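Transcriptional regulator (LacI family) (Clostridium acetobutylicum ATCC 824, PDB 3G85) probably regulates transcription by binding cis-regulatory DNA, and has a periplasmic-binding-protein-like domain. Local coordinates at residues I220-R228 against V238-E246; K11-D21 against Y43-T54. All blocks are in the same frame, centred on the assembly; numbering follows the deposited sequence.

Contact 1 (I220-R228 against V238-E246)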
loop_
_atom_site.group_PDB
_atom_site.type_symbol
_atom_site.label_atom_id
_atom_site.label_comp_id
_atom_site.label_asym_id
_atom_site.label_seq_id
_atom_site.Cartn_x
_atom_site.Cartn_y
_atom_site.Cartn_z
ATOM N N ILE A 220 -8.425 -12.529 11.359
ATOM C CA ILE A 220 -8.200 -11.317 10.558
ATOM C C ILE A 220 -6.952 -11.460 9.706
ATOM O O ILE A 220 -5.954 -11.997 10.158
ATOM C CB ILE A 220 -8.018 -10.076 11.485
ATOM C CG1 ILE A 220 -9.252 -9.920 12.375
ATOM C CG2 ILE A 220 -7.726 -8.799 10.627
ATOM C CD1 ILE A 220 -9.093 -8.946 13.591
ATOM N N VAL A 221 -7.006 -10.961 8.484
ATOM C CA VAL A 221 -5.805 -10.766 7.666
ATOM C C VAL A 221 -5.903 -9.329 7.196
ATOM O O VAL A 221 -6.975 -8.872 6.803
ATOM C CB VAL A 221 -5.721 -11.687 6.442
ATOM C CG1 VAL A 221 -4.493 -11.321 5.548
ATOM C CG2 VAL A 221 -5.591 -13.143 6.912
ATOM N N ALA A 222 -4.800 -8.601 7.278
ATOM C CA ALA A 222 -4.840 -7.194 6.879
ATOM C C ALA A 222 -3.740 -6.934 5.881
ATOM O O ALA A 222 -2.737 -7.615 5.880
ATOM C CB ALA A 222 -4.642 -6.310 8.074
ATOM N N ILE A 223 -3.925 -5.916 5.047
ATOM C CA ILE A 223 -2.855 -5.440 4.158
ATOM C C ILE A 223 -1.925 -4.535 4.978
ATOM O O ILE A 223 -2.380 -3.587 5.629
ATOM C CB ILE A 223 -3.415 -4.663 2.946
ATOM C CG1 ILE A 223 -4.334 -5.558 2.077
ATOM C CG2 ILE A 223 -2.265 -4.003 2.126
ATOM C CD1 ILE A 223 -3.567 -6.730 1.405
ATOM N N GLY A 224 -0.637 -4.841 4.956
ATOM C CA GLY A 224 0.324 -4.096 5.788
ATOM C C GLY A 224 0.814 -2.857 5.082
ATOM O O GLY A 224 1.488 -2.943 4.051
HETATM N N MSE A 225 0.445 -1.691 5.603
HETATM C CA MSE A 225 0.838 -0.434 4.953
HETATM C C MSE A 225 1.779 0.350 5.847
HETATM O O MSE A 225 2.724 0.972 5.355
HETATM C CB MSE A 225 -0.394 0.418 4.619
HETATM C CG MSE A 225 -1.459 -0.358 3.882
HETATM SE SE MSE A 225 -2.736 0.910 3.113
HETATM C CE MSE A 225 -3.551 -0.260 1.883
ATOM N N ASN A 226 1.473 0.368 7.148
ATOM C CA ASN A 226 2.319 1.053 8.125
ATOM C C ASN A 226 3.381 0.103 8.677
ATOM O O ASN A 226 3.426 -1.087 8.336
ATOM C CB ASN A 226 1.490 1.672 9.274
ATOM C CG ASN A 226 0.577 2.818 8.796
ATOM O OD1 ASN A 226 0.974 3.664 8.015
ATOM N ND2 ASN A 226 -0.658 2.819 9.264
ATOM N N ASP A 227 4.247 0.639 9.520
ATOM C CA ASP A 227 5.322 -0.116 10.167
ATOM C C ASP A 227 4.892 -1.524 10.656
ATOM O O ASP A 227 3.971 -1.653 11.441
ATOM C CB ASP A 227 5.825 0.766 11.320
ATOM C CG ASP A 227 7.142 0.324 11.891
ATOM O OD1 ASP A 227 7.345 -0.900 12.126
ATOM O OD2 ASP A 227 7.956 1.248 12.183
ATOM N N ARG A 228 5.550 -2.569 10.149
ATOM C CA ARG A 228 5.269 -3.973 10.495
ATOM C C ARG A 228 5.224 -4.270 12.017
ATOM O O ARG A 228 4.547 -5.220 12.456
ATOM C CB ARG A 228 6.343 -4.880 9.881
ATOM C CG ARG A 228 6.335 -4.979 8.344
ATOM C CD ARG A 228 7.424 -6.012 7.917
ATOM N NE ARG A 228 7.315 -6.305 6.489
ATOM C CZ ARG A 228 8.325 -6.683 5.688
ATOM N NH1 ARG A 228 9.560 -6.814 6.185
ATOM N NH2 ARG A 228 8.096 -6.926 4.392
ATOM N N VAL A 238 -1.394 -9.628 14.412
ATOM C CA VAL A 238 -2.246 -9.679 13.236
ATOM C C VAL A 238 -1.431 -10.166 12.044
ATOM O O VAL A 238 -0.361 -9.608 11.705
ATOM C CB VAL A 238 -2.771 -8.262 12.912
ATOM C CG1 VAL A 238 -3.669 -8.241 11.609
ATOM C CG2 VAL A 238 -3.513 -7.709 14.088
ATOM N N THR A 239 -1.958 -11.201 11.392
ATOM C CA THR A 239 -1.382 -11.669 10.143
ATOM C C THR A 239 -1.578 -10.645 9.047
ATOM O O THR A 239 -2.667 -10.096 8.888
ATOM C CB THR A 239 -1.992 -13.010 9.729
ATOM O OG1 THR A 239 -1.476 -14.004 10.619
ATOM C CG2 THR A 239 -1.621 -13.356 8.264
ATOM N N ILE A 240 -0.507 -10.384 8.317
ATOM C CA ILE A 240 -0.556 -9.417 7.228
ATOM C C ILE A 240 -0.006 -9.904 5.890
ATOM O O ILE A 240 0.824 -10.820 5.812
ATOM C CB ILE A 240 0.215 -8.114 7.578
ATOM C CG1 ILE A 240 1.742 -8.413 7.708
ATOM C CG2 ILE A 240 -0.361 -7.432 8.831
ATOM C CD1 ILE A 240 2.603 -7.126 7.940
ATOM N N VAL A 241 -0.477 -9.263 4.832
ATOM C CA VAL A 241 0.155 -9.364 3.534
ATOM C C VAL A 241 0.783 -7.965 3.331
ATOM O O VAL A 241 0.078 -6.947 3.273
ATOM C CB VAL A 241 -0.814 -9.748 2.394
ATOM C CG1 VAL A 241 0.044 -10.101 1.161
ATOM C CG2 VAL A 241 -1.703 -10.956 2.826
ATOM N N ASP A 242 2.106 -7.917 3.334
ATOM C CA ASP A 242 2.800 -6.644 3.516
ATOM C C ASP A 242 3.161 -6.029 2.197
ATOM O O ASP A 242 3.586 -6.726 1.260
ATOM C CB ASP A 242 4.075 -6.838 4.361
ATOM C CG ASP A 242 4.704 -5.529 4.791
ATOM O OD1 ASP A 242 3.974 -4.630 5.270
ATOM O OD2 ASP A 242 5.952 -5.393 4.666
ATOM N N ILE A 243 2.982 -4.720 2.108
ATOM C CA ILE A 243 3.552 -3.975 0.989
ATOM C C ILE A 243 4.990 -3.646 1.443
ATOM O O ILE A 243 5.147 -2.896 2.364
ATOM C CB ILE A 243 2.832 -2.672 0.747
ATOM C CG1 ILE A 243 1.342 -2.896 0.516
ATOM C CG2 ILE A 243 3.410 -1.985 -0.502
ATOM C CD1 ILE A 243 0.575 -1.585 0.231
ATOM N N PRO A 244 6.015 -4.198 0.771
ATOM C CA PRO A 244 7.431 -4.076 1.200
ATOM C C PRO A 244 8.028 -2.704 0.849
ATOM O O PRO A 244 8.954 -2.576 0.021
ATOM C CB PRO A 244 8.116 -5.257 0.500
ATOM C CG PRO A 244 7.271 -5.428 -0.829
ATOM C CD PRO A 244 5.846 -4.991 -0.470
ATOM N N ILE A 245 7.501 -1.675 1.510
ATOM C CA ILE A 245 7.763 -0.310 1.128
ATOM C C ILE A 245 9.229 0.044 1.302
ATOM O O ILE A 245 9.791 0.743 0.444
ATOM C CB ILE A 245 6.869 0.672 1.886
ATOM C CG1 ILE A 245 5.412 0.529 1.369
ATOM C CG2 ILE A 245 7.357 2.121 1.694
ATOM C CD1 ILE A 245 4.341 0.979 2.416
ATOM N N GLU A 246 9.851 -0.415 2.396
ATOM C CA GLU A 246 11.276 -0.091 2.599
ATOM C C GLU A 246 12.147 -0.552 1.421
ATOM O O GLU A 246 12.897 0.269 0.873
ATOM C CB GLU A 246 11.832 -0.591 3.946
ATOM C CG GLU A 246 11.080 0.009 5.149
ATOM C CD GLU A 246 9.835 -0.759 5.537
ATOM O OE1 GLU A 246 9.403 -1.674 4.811
ATOM O OE2 GLU A 246 9.271 -0.413 6.582
HETATM O O HOH W 1 -4.505 -12.000 12.425
HETATM O O HOH W 2 3.043 -3.676 7.622
HETATM O O HOH W 3 8.070 -1.967 8.621
#

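Contact 2 (K11-D21 against Y43-T54)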
loop_
_atom_site.group_PDB
_atom_site.type_symbol
_atom_site.label_atom_id
_atom_site.label_comp_id
_atom_site.label_asym_id
_atom_site.label_seq_id
_atom_site.Cartn_x
_atom_site.Cartn_y
_atom_site.Cartn_z
ATOM N N LYS A 11 26.218 17.151 -4.850
ATOM C CA LYS A 11 25.497 15.832 -4.925
ATOM C C LYS A 11 24.181 15.992 -5.685
ATOM O O LYS A 11 23.508 17.011 -5.536
ATOM C CB LYS A 11 25.165 15.314 -3.527
ATOM C CG LYS A 11 26.252 14.575 -2.805
ATOM C CD LYS A 11 25.751 14.251 -1.419
ATOM C CE LYS A 11 26.875 13.692 -0.589
ATOM N NZ LYS A 11 26.393 13.283 0.737
ATOM N N PRO A 12 23.796 14.983 -6.487
ATOM C CA PRO A 12 22.488 15.099 -7.172
ATOM C C PRO A 12 21.342 14.926 -6.162
ATOM O O PRO A 12 21.527 14.256 -5.152
ATOM C CB PRO A 12 22.481 13.931 -8.146
ATOM C CG PRO A 12 23.858 13.238 -8.018
ATOM C CD PRO A 12 24.490 13.712 -6.766
ATOM N N THR A 13 20.181 15.510 -6.441
ATOM C CA THR A 13 19.049 15.391 -5.522
ATOM C C THR A 13 17.883 14.640 -6.162
ATOM O O THR A 13 17.449 14.981 -7.279
ATOM C CB THR A 13 18.544 16.777 -5.034
ATOM O OG1 THR A 13 19.635 17.473 -4.422
ATOM C CG2 THR A 13 17.418 16.618 -4.008
ATOM N N ILE A 14 17.368 13.666 -5.418
ATOM C CA ILE A 14 16.168 12.928 -5.801
ATOM C C ILE A 14 14.987 13.404 -4.925
ATOM O O ILE A 14 15.082 13.376 -3.687
ATOM C CB ILE A 14 16.341 11.422 -5.548
ATOM C CG1 ILE A 14 17.556 10.871 -6.332
ATOM C CG2 ILE A 14 15.044 10.633 -5.899
ATOM C CD1 ILE A 14 17.987 9.500 -5.857
ATOM N N ALA A 15 13.885 13.780 -5.559
ATOM C CA ALA A 15 12.700 14.226 -4.824
ATOM C C ALA A 15 11.665 13.097 -4.733
ATOM O O ALA A 15 11.343 12.445 -5.745
ATOM C CB ALA A 15 12.087 15.467 -5.477
ATOM N N LEU A 16 11.144 12.893 -3.524
ATOM C CA LEU A 16 9.999 12.032 -3.332
ATOM C C LEU A 16 8.783 12.946 -3.244
ATOM O O LEU A 16 8.622 13.663 -2.244
ATOM C CB LEU A 16 10.134 11.217 -2.059
ATOM C CG LEU A 16 8.958 10.323 -1.675
ATOM C CD1 LEU A 16 8.730 9.210 -2.725
ATOM C CD2 LEU A 16 9.196 9.756 -0.293
ATOM N N TYR A 17 7.956 12.932 -4.290
ATOM C CA TYR A 17 6.703 13.688 -4.248
ATOM C C TYR A 17 5.628 12.897 -3.496
ATOM O O TYR A 17 5.323 11.782 -3.884
ATOM C CB TYR A 17 6.256 14.013 -5.658
ATOM C CG TYR A 17 7.062 15.150 -6.206
ATOM C CD1 TYR A 17 6.715 16.464 -5.908
ATOM C CD2 TYR A 17 8.228 14.909 -6.955
ATOM C CE1 TYR A 17 7.461 17.529 -6.377
ATOM C CE2 TYR A 17 9.011 15.970 -7.440
ATOM C CZ TYR A 17 8.617 17.290 -7.125
ATOM O OH TYR A 17 9.351 18.360 -7.577
ATOM N N TRP A 18 5.057 13.529 -2.460
ATOM C CA TRP A 18 4.178 12.873 -1.491
ATOM C C TRP A 18 2.787 13.519 -1.494
ATOM O O TRP A 18 2.576 14.595 -0.895
ATOM C CB TRP A 18 4.783 12.982 -0.072
ATOM C CG TRP A 18 4.041 12.123 0.909
ATOM C CD1 TRP A 18 3.068 12.509 1.787
ATOM C CD2 TRP A 18 4.243 10.712 1.120
ATOM N NE1 TRP A 18 2.629 11.412 2.517
ATOM C CE2 TRP A 18 3.317 10.297 2.094
ATOM C CE3 TRP A 18 5.076 9.745 0.513
ATOM C CZ2 TRP A 18 3.265 8.973 2.558
ATOM C CZ3 TRP A 18 4.979 8.408 0.943
ATOM C CH2 TRP A 18 4.074 8.044 1.958
ATOM N N SER A 19 1.864 12.875 -2.195
ATOM C CA SER A 19 0.476 13.364 -2.308
ATOM C C SER A 19 -0.241 13.460 -0.936
ATOM O O SER A 19 -0.085 12.592 -0.057
ATOM C CB SER A 19 -0.287 12.433 -3.238
ATOM O OG SER A 19 -1.594 12.933 -3.434
ATOM N N SER A 20 -1.033 14.511 -0.761
ATOM C CA SER A 20 -1.782 14.704 0.490
ATOM C C SER A 20 -2.861 13.618 0.734
ATOM O O SER A 20 -3.356 13.468 1.856
ATOM C CB SER A 20 -2.390 16.133 0.503
ATOM O OG SER A 20 -3.385 16.223 -0.494
ATOM N N ASP A 21 -3.256 12.870 -0.285
ATOM C CA ASP A 21 -4.270 11.822 -0.031
ATOM C C ASP A 21 -3.695 10.573 0.680
ATOM O O ASP A 21 -4.453 9.761 1.205
ATOM C CB ASP A 21 -5.064 11.448 -1.288
ATOM C CG ASP A 21 -4.196 10.888 -2.404
ATOM O OD1 ASP A 21 -2.950 10.984 -2.346
ATOM O OD2 ASP A 21 -4.784 10.333 -3.362
ATOM N N TYR A 43 25.797 7.753 0.843
ATOM C CA TYR A 43 25.120 9.038 0.654
ATOM C C TYR A 43 25.525 9.755 -0.620
ATOM O O TYR A 43 25.801 10.947 -0.595
ATOM C CB TYR A 43 25.356 9.945 1.875
ATOM C CG TYR A 43 24.846 9.309 3.146
ATOM C CD1 TYR A 43 23.512 9.478 3.543
ATOM C CD2 TYR A 43 25.678 8.504 3.928
ATOM C CE1 TYR A 43 23.026 8.877 4.690
ATOM C CE2 TYR A 43 25.202 7.893 5.078
ATOM C CZ TYR A 43 23.869 8.094 5.453
ATOM O OH TYR A 43 23.379 7.499 6.588
ATOM N N ASN A 44 25.548 9.037 -1.740
ATOM C CA ASN A 44 25.899 9.671 -3.002
ATOM C C ASN A 44 24.785 10.533 -3.602
ATOM O O ASN A 44 25.012 11.257 -4.583
ATOM C CB ASN A 44 26.432 8.638 -4.001
ATOM C CG ASN A 44 25.364 7.675 -4.498
ATOM O OD1 ASN A 44 24.478 7.215 -3.741
ATOM N ND2 ASN A 44 25.465 7.326 -5.784
ATOM N N TYR A 45 23.590 10.458 -3.007
ATOM C CA TYR A 45 22.448 11.332 -3.366
ATOM C C TYR A 45 21.889 12.022 -2.128
ATOM O O TYR A 45 21.850 11.427 -1.044
ATOM C CB TYR A 45 21.297 10.519 -4.026
ATOM C CG TYR A 45 21.602 10.028 -5.415
ATOM C CD1 TYR A 45 21.407 10.850 -6.528
ATOM C CD2 TYR A 45 22.111 8.758 -5.620
ATOM C CE1 TYR A 45 21.695 10.406 -7.815
ATOM C CE2 TYR A 45 22.407 8.303 -6.894
ATOM C CZ TYR A 45 22.209 9.134 -7.984
ATOM O OH TYR A 45 22.514 8.671 -9.246
ATOM N N ASN A 46 21.461 13.267 -2.302
ATOM C CA ASN A 46 20.519 13.894 -1.396
ATOM C C ASN A 46 19.116 13.432 -1.805
ATOM O O ASN A 46 18.810 13.299 -2.999
ATOM C CB ASN A 46 20.529 15.423 -1.517
ATOM C CG ASN A 46 21.862 16.047 -1.175
ATOM O OD1 ASN A 46 22.387 16.872 -1.954
ATOM N ND2 ASN A 46 22.414 15.684 -0.022
ATOM N N VAL A 47 18.278 13.210 -0.805
ATOM C CA VAL A 47 16.856 12.992 -1.014
ATOM C C VAL A 47 16.097 14.118 -0.310
ATOM O O VAL A 47 16.503 14.612 0.749
ATOM C CB VAL A 47 16.406 11.602 -0.450
ATOM C CG1 VAL A 47 14.868 11.511 -0.367
ATOM C CG2 VAL A 47 16.954 10.465 -1.317
ATOM N N VAL A 48 14.987 14.508 -0.905
ATOM C CA VAL A 48 14.154 15.574 -0.409
ATOM C C VAL A 48 12.735 15.013 -0.506
ATOM O O VAL A 48 12.469 14.219 -1.410
ATOM C CB VAL A 48 14.417 16.759 -1.339
ATOM C CG1 VAL A 48 13.233 17.592 -1.556
ATOM C CG2 VAL A 48 15.624 17.546 -0.822
ATOM N N ILE A 49 11.869 15.304 0.477
ATOM C CA ILE A 49 10.463 14.915 0.392
ATOM C C ILE A 49 9.635 16.190 0.126
ATOM O O ILE A 49 9.765 17.181 0.859
ATOM C CB ILE A 49 9.999 14.177 1.679
ATOM C CG1 ILE A 49 10.847 12.913 1.939
ATOM C CG2 ILE A 49 8.497 13.830 1.624
ATOM C CD1 ILE A 49 10.707 12.427 3.399
ATOM N N CYS A 50 8.823 16.152 -0.930
ATOM C CA CYS A 50 7.995 17.265 -1.383
ATOM C C CYS A 50 6.507 16.904 -1.260
ATOM O O CYS A 50 5.896 16.337 -2.196
ATOM C CB CYS A 50 8.330 17.618 -2.836
ATOM S SG CYS A 50 10.050 18.061 -3.095
ATOM N N PRO A 51 5.900 17.255 -0.112
ATOM C CA PRO A 51 4.448 17.113 0.054
ATOM C C PRO A 51 3.770 18.014 -0.975
ATOM O O PRO A 51 4.212 19.159 -1.181
ATOM C CB PRO A 51 4.213 17.656 1.474
ATOM C CG PRO A 51 5.521 17.534 2.175
ATOM C CD PRO A 51 6.534 17.841 1.093
ATOM N N TYR A 52 2.771 17.504 -1.658
ATOM C CA TYR A 52 1.949 18.330 -2.518
ATOM C C TYR A 52 0.497 17.914 -2.402
ATOM O O TYR A 52 0.178 16.802 -1.985
ATOM C CB TYR A 52 2.444 18.224 -3.963
ATOM C CG TYR A 52 2.183 16.881 -4.589
ATOM C CD1 TYR A 52 3.072 15.820 -4.394
ATOM C CD2 TYR A 52 1.068 16.672 -5.417
ATOM C CE1 TYR A 52 2.813 14.561 -4.977
ATOM C CE2 TYR A 52 0.809 15.433 -5.984
ATOM C CZ TYR A 52 1.698 14.380 -5.772
ATOM O OH TYR A 52 1.479 13.127 -6.352
ATOM N N LYS A 53 -0.403 18.816 -2.773
ATOM C CA LYS A 53 -1.822 18.555 -2.640
ATOM C C LYS A 53 -2.303 17.617 -3.740
ATOM O O LYS A 53 -1.854 17.718 -4.864
ATOM C CB LYS A 53 -2.564 19.904 -2.671
ATOM C CG LYS A 53 -4.046 19.863 -2.456
ATOM C CD LYS A 53 -4.515 21.344 -2.341
ATOM C CE LYS A 53 -5.989 21.537 -2.672
ATOM N NZ LYS A 53 -6.865 20.518 -1.998
ATOM N N THR A 54 -3.187 16.681 -3.400
ATOM C CA THR A 54 -3.765 15.762 -4.388
ATOM C C THR A 54 -4.105 16.500 -5.693
ATOM O O THR A 54 -4.668 17.591 -5.655
ATOM C CB THR A 54 -5.065 15.125 -3.841
ATOM O OG1 THR A 54 -4.767 14.414 -2.630
ATOM C CG2 THR A 54 -5.676 14.170 -4.856
HETATM O O HOH W 4 2.465 11.172 -4.509
#

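Contact 1 (I220-R228 against V238-E246)
A222 and G224 carry the backbone pairing of strands 220-224 and 239-242, which run parallel. A222 N donates to T239 O and V241 N to A222 O, then G224 N reaches V241 O at 2.8 Å. I243 N closes the series on G224 O at 3.0 Å. At the opposite end a water spans I220 O and T239 N. Aliphatic side chains pack on both faces: V221 CG1 meets V241 CG2 at 3.9 Å, and on the other side A222 CB lies 4.1 Å from V238 CG1, V238 standing just ahead of strand 239-242. Past the strand, I243 CG1 lies 4.1 Å from I223 CG2, and I245 CD1 comes within 3.4 Å of M225 O.

With CG anti to its backbone N (chi1 -170°), D242 brings its carboxylate to the end of strand 220-224, beside G224. Its OD1 shares a water with N226 O, while OD2 forms a salt bridge with R228, whose extended chain crosses it at about a right angle; the exact place of OD2 is less sure. R29 makes a second salt bridge to D242, tying in the helix 27-40. A further water joins R228 N to E246 OE2 at the start of helix 245-260. Helix 197-209 covers the face that carries A222, touching I220 and V238 too, while R145 of helix 140-155 packs on I223, on the opposite face, and on I243. The contact joins the two strands of the beta-alpha-beta unit strand 219-224, helix 228-232, strand 239-242, in the central sheet of a periplasmic-binding-protein-like domain.

Contact 2 (K11-D21 against Y43-T54)
Two neighbouring parallel strands, 13-19 and 46-52, pair along their full length at the edge of a six-stranded parallel sheet, where 46-52 is the outermost strand of the chain. Backbone bonds run from N46 N to P12 O through to Y52 N on W18 O; both backbone polar atoms of L16 turn to the same neighbour, N to V48 O and O to C50 N, each at 2.8 Å.

The side chains divide between two faces. On the one with I14, the methyl CD1 sits over a face of the Y45 ring, 4.0 Å from its centroid, in a CH-pi contact; P12 CG comes within 3.6 Å of Y45 CE1. On the other, C50 SG lies over a face of the Y17 ring, 4.6 Å from its centroid. Y52 CD1 approaches the edge of that same ring. With chi1 at 70°, Y52 CG stands between its own N and carbonyl carbon, which sets one face of the ring against S19, whose CA lies 3.9 Å from the Y52 ring centroid. A water then links Y52 OH to Y17 O and S19 N.

Both ends are polar. K11 NZ reaches Y43 O at 2.8 Å, in the carbonyl plane, and T54 N donates to S20 OG at 2.9 Å. S19 OG bonds D21 OD1 from above the carboxylate plane, and N76 holds that oxygen too. Helix 27-40 lies across V47 and I49, and its F30 meets W18 edge-to-face, completing the right-handed beta-alpha-beta crossover that opens this Rossmann-like subdomain.

Both contacts pair the first and last strands of a beta-alpha-beta unit, but in different sheets. Contact 1 is buried, joining inner strands of one sheet by backbone bonds and aliphatic packing and ending in a charged cluster. Contact 2 is partly buried: its second strand is at the sheet edge, and aromatic rings, a cysteine sulfur and polar ends take a larger share; it also buries more surface over a longer pairing. The centres of contact 1 and contact 2 lie about 24 Å apart, and the two do not touch. Helix 27-40, the connection inside contact 2, nevertheless sends R29 to D242, and helix 245-260, which begins in contact 1, touches I14 and Y45 of contact 2.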